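Local coordinates for group B streptococcal R4 surface protein (Streptococcus agalactiae, PDB 6S5X), which is a cell-wall-anchored surface protein implicated in infection, represented here by its most N-terminal Rib domain, an immunoglobulin-like module, at residues D29-L34 against V61-P66. Sequence-based numbering, arbitrary orientation.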
ATOM      1  N   ASP A  29       5.509  -1.659   3.171  1.00  8.25           N
ATOM      2  CA  ASP A  29       6.695  -1.623   2.325  1.00 10.15           C
ATOM      3  C   ASP A  29       6.358  -1.258   0.881  1.00 11.31           C
ATOM      4  O   ASP A  29       7.263  -1.187   0.041  1.00 13.25           O
ATOM      5  CB  ASP A  29       7.397  -2.990   2.427  1.00  9.24           C
ATOM      6  CG  ASP A  29       8.054  -3.220   3.809  1.00 19.48           C
ATOM      7  OD1 ASP A  29       8.447  -2.228   4.478  1.00 21.74           O
ATOM      8  OD2 ASP A  29       8.161  -4.388   4.246  1.00 17.97           O
ATOM      9  N   SER A  30       5.075  -1.081   0.573  1.00  7.75           N
ATOM     10  CA  SER A  30       4.585  -0.618  -0.718  1.00  8.34           C
ATOM     11  C   SER A  30       4.176   0.855  -0.709  1.00 11.06           C
ATOM     12  O   SER A  30       3.558   1.316  -1.668  1.00  9.87           O
ATOM     13  CB  SER A  30       3.400  -1.477  -1.157  1.00  7.33           C
ATOM     14  OG  SER A  30       3.828  -2.783  -1.534  1.00 13.14           O
ATOM     15  N   ILE A  31       4.463   1.580   0.369  1.00  8.37           N
ATOM     16  CA  ILE A  31       4.166   3.004   0.471  1.00  9.90           C
ATOM     17  C   ILE A  31       5.470   3.739   0.698  1.00 12.23           C
ATOM     18  O   ILE A  31       6.246   3.363   1.579  1.00 12.88           O
ATOM     19  CB  ILE A  31       3.167   3.302   1.604  1.00  8.32           C
ATOM     20  CG1 ILE A  31       1.855   2.608   1.284  1.00 11.96           C
ATOM     21  CG2 ILE A  31       3.006   4.820   1.752  1.00  8.58           C
ATOM     22  CD1 ILE A  31       1.206   3.143   0.036  1.00 11.55           C
ATOM     23  N   GLY A  32       5.724   4.785  -0.097  1.00  8.66           N
ATOM     24  CA  GLY A  32       7.007   5.452  -0.028  1.00 13.20           C
ATOM     25  C   GLY A  32       7.076   6.625   0.929  1.00 17.67           C
ATOM     26  O   GLY A  32       8.161   7.163   1.173  1.00 14.77           O
ATOM     27  N   ASN A  33       5.950   7.076   1.464  1.00 10.79           N
ATOM     28  CA  ASN A  33       5.943   8.277   2.304  1.00  8.61           C
ATOM     29  C   ASN A  33       5.038   8.106   3.514  1.00  9.55           C
ATOM     30  O   ASN A  33       4.332   9.035   3.929  1.00  9.74           O
ATOM     31  CB  ASN A  33       5.523   9.507   1.495  1.00  8.66           C
ATOM     32  CG  ASN A  33       4.141   9.377   0.870  1.00  8.25           C
ATOM     33  OD1 ASN A  33       3.658   8.279   0.583  1.00  9.01           O
ATOM     34  ND2 ASN A  33       3.504  10.536   0.629  1.00  9.35           N
ATOM     35  N   LEU A  34       5.027   6.926   4.126  0.51 11.22           N
ATOM     36  CA  LEU A  34       4.120   6.754   5.254  0.51  9.62           C
ATOM     37  C   LEU A  34       4.443   7.682   6.424  0.51 13.15           C
ATOM     38  O   LEU A  34       3.497   8.053   7.137  0.51 25.46           O
ATOM     39  CB  LEU A  34       4.099   5.288   5.698  0.51 21.69           C
ATOM     40  CG  LEU A  34       3.102   4.946   6.823  0.51 20.74           C
ATOM     41  CD1 LEU A  34       1.631   5.255   6.528  0.51 17.78           C
ATOM     42  CD2 LEU A  34       3.283   3.464   7.163  0.51 17.15           C
ATOM     43  N   VAL A  61      -2.908  -0.937  -2.403  1.00 10.01           N
ATOM     44  CA  VAL A  61      -2.799  -0.601  -0.986  1.00  7.23           C
ATOM     45  C   VAL A  61      -3.918   0.385  -0.653  1.00  7.01           C
ATOM     46  O   VAL A  61      -4.065   1.421  -1.313  1.00  9.72           O
ATOM     47  CB  VAL A  61      -1.423  -0.020  -0.635  1.00  8.10           C
ATOM     48  CG1 VAL A  61      -1.370   0.352   0.818  1.00  9.91           C
ATOM     49  CG2 VAL A  61      -0.319  -1.013  -0.958  1.00 12.09           C
ATOM     50  N   VAL A  62      -4.722   0.027   0.335  1.00  6.96           N
ATOM     51  CA  VAL A  62      -5.764   0.892   0.872  1.00  7.22           C
ATOM     52  C   VAL A  62      -5.199   1.625   2.081  1.00 13.02           C
ATOM     53  O   VAL A  62      -4.743   1.006   3.047  1.00  6.56           O
ATOM     54  CB  VAL A  62      -7.021   0.099   1.250  1.00 11.41           C
ATOM     55  CG1 VAL A  62      -8.070   1.048   1.785  1.00 11.65           C
ATOM     56  CG2 VAL A  62      -7.554  -0.630   0.055  1.00 19.26           C
ATOM     57  N   VAL A  63      -5.219   2.939   2.003  1.00  7.08           N
ATOM     58  CA  VAL A  63      -4.695   3.843   3.018  1.00  8.20           C
ATOM     59  C   VAL A  63      -5.900   4.450   3.716  1.00  7.43           C
ATOM     60  O   VAL A  63      -6.701   5.145   3.080  1.00  7.61           O
ATOM     61  CB  VAL A  63      -3.820   4.935   2.391  1.00  8.99           C
ATOM     62  CG1 VAL A  63      -3.254   5.878   3.459  1.00 13.85           C
ATOM     63  CG2 VAL A  63      -2.725   4.337   1.559  1.00 10.50           C
ATOM     64  N   THR A  64      -6.072   4.155   5.001  1.00  6.35           N
ATOM     65  CA  THR A  64      -7.245   4.599   5.750  1.00  7.93           C
ATOM     66  C   THR A  64      -6.814   5.617   6.790  1.00  9.72           C
ATOM     67  O   THR A  64      -6.044   5.303   7.698  1.00  6.35           O
ATOM     68  CB  THR A  64      -7.974   3.431   6.413  1.00  7.89           C
ATOM     69  OG1 THR A  64      -8.349   2.467   5.417  1.00  9.90           O
ATOM     70  CG2 THR A  64      -9.250   3.957   7.093  1.00 10.59           C
ATOM     71  N   TYR A  65      -7.311   6.820   6.663  1.00  6.98           N
ATOM     72  CA  TYR A  65      -6.950   7.901   7.564  1.00  6.95           C
ATOM     73  C   TYR A  65      -7.822   7.871   8.824  1.00  7.03           C
ATOM     74  O   TYR A  65      -8.900   7.264   8.845  1.00  7.20           O
ATOM     75  CB  TYR A  65      -7.106   9.250   6.841  1.00  7.24           C
ATOM     76  CG  TYR A  65      -6.221   9.353   5.620  1.00  7.37           C
ATOM     77  CD1 TYR A  65      -4.853   9.567   5.750  1.00 11.51           C
ATOM     78  CD2 TYR A  65      -6.733   9.188   4.339  1.00  7.68           C
ATOM     79  CE1 TYR A  65      -4.033   9.626   4.628  1.00 12.03           C
ATOM     80  CE2 TYR A  65      -5.941   9.252   3.240  1.00  9.22           C
ATOM     81  CZ  TYR A  65      -4.579   9.470   3.375  1.00 10.10           C
ATOM     82  OH  TYR A  65      -3.789   9.516   2.242  1.00 10.17           O
ATOM     83  N   PRO A  66      -7.383   8.551   9.889  1.00  8.39           N
ATOM     84  CA  PRO A  66      -8.128   8.501  11.162  1.00  9.37           C
ATOM     85  C   PRO A  66      -9.539   9.040  11.082  1.00 12.06           C
ATOM     86  O   PRO A  66     -10.374   8.660  11.914  1.00 12.42           O
ATOM     87  CB  PRO A  66      -7.270   9.362  12.113  1.00 11.73           C
ATOM     88  CG  PRO A  66      -5.888   9.240  11.570  1.00 11.77           C
ATOM     89  CD  PRO A  66      -6.071   9.200  10.048  1.00  7.09           C
TER
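With CG1 of I31 set opposite the carbonyl carbon (chi1 -63°) and chi2 folded to -64°, the longer branch of the isoleucine extends toward strand 55-64, where V61 holds CG1 opposite its own backbone N (chi1 178°) and presents that methyl to it. I31 CD1 comes to 3.9 Å from V61 CG1, the two side chains meeting at a slant, and the same CD1 lies 4.4 Å from V63 CG2, so one methyl touches V61 and, more loosely, V63, two residues along the strand. The other branch of V61 serves the neighbouring residue: its CG2 rests 3.8 Å from S30 CB. In the immunoglobulin-like fold of the Rib domain, this is the loop between strands 17-20 and 42-45 packing against one face of the sheet, on strand 55-64. V61 and V63 point toward the loop while V62 between them points away, the alternation of an extended strand, and beta-branched valine suits both that backbone and a buried apolar setting. The longer CG1-CD1 branch of isoleucine spans the gap from the loop to the strand. Serine fits in the 3-10 segment because it offers a slim CB to the valine, while the hydroxyl OG of this buried residue is hydrogen-bonded to Q17 NE2.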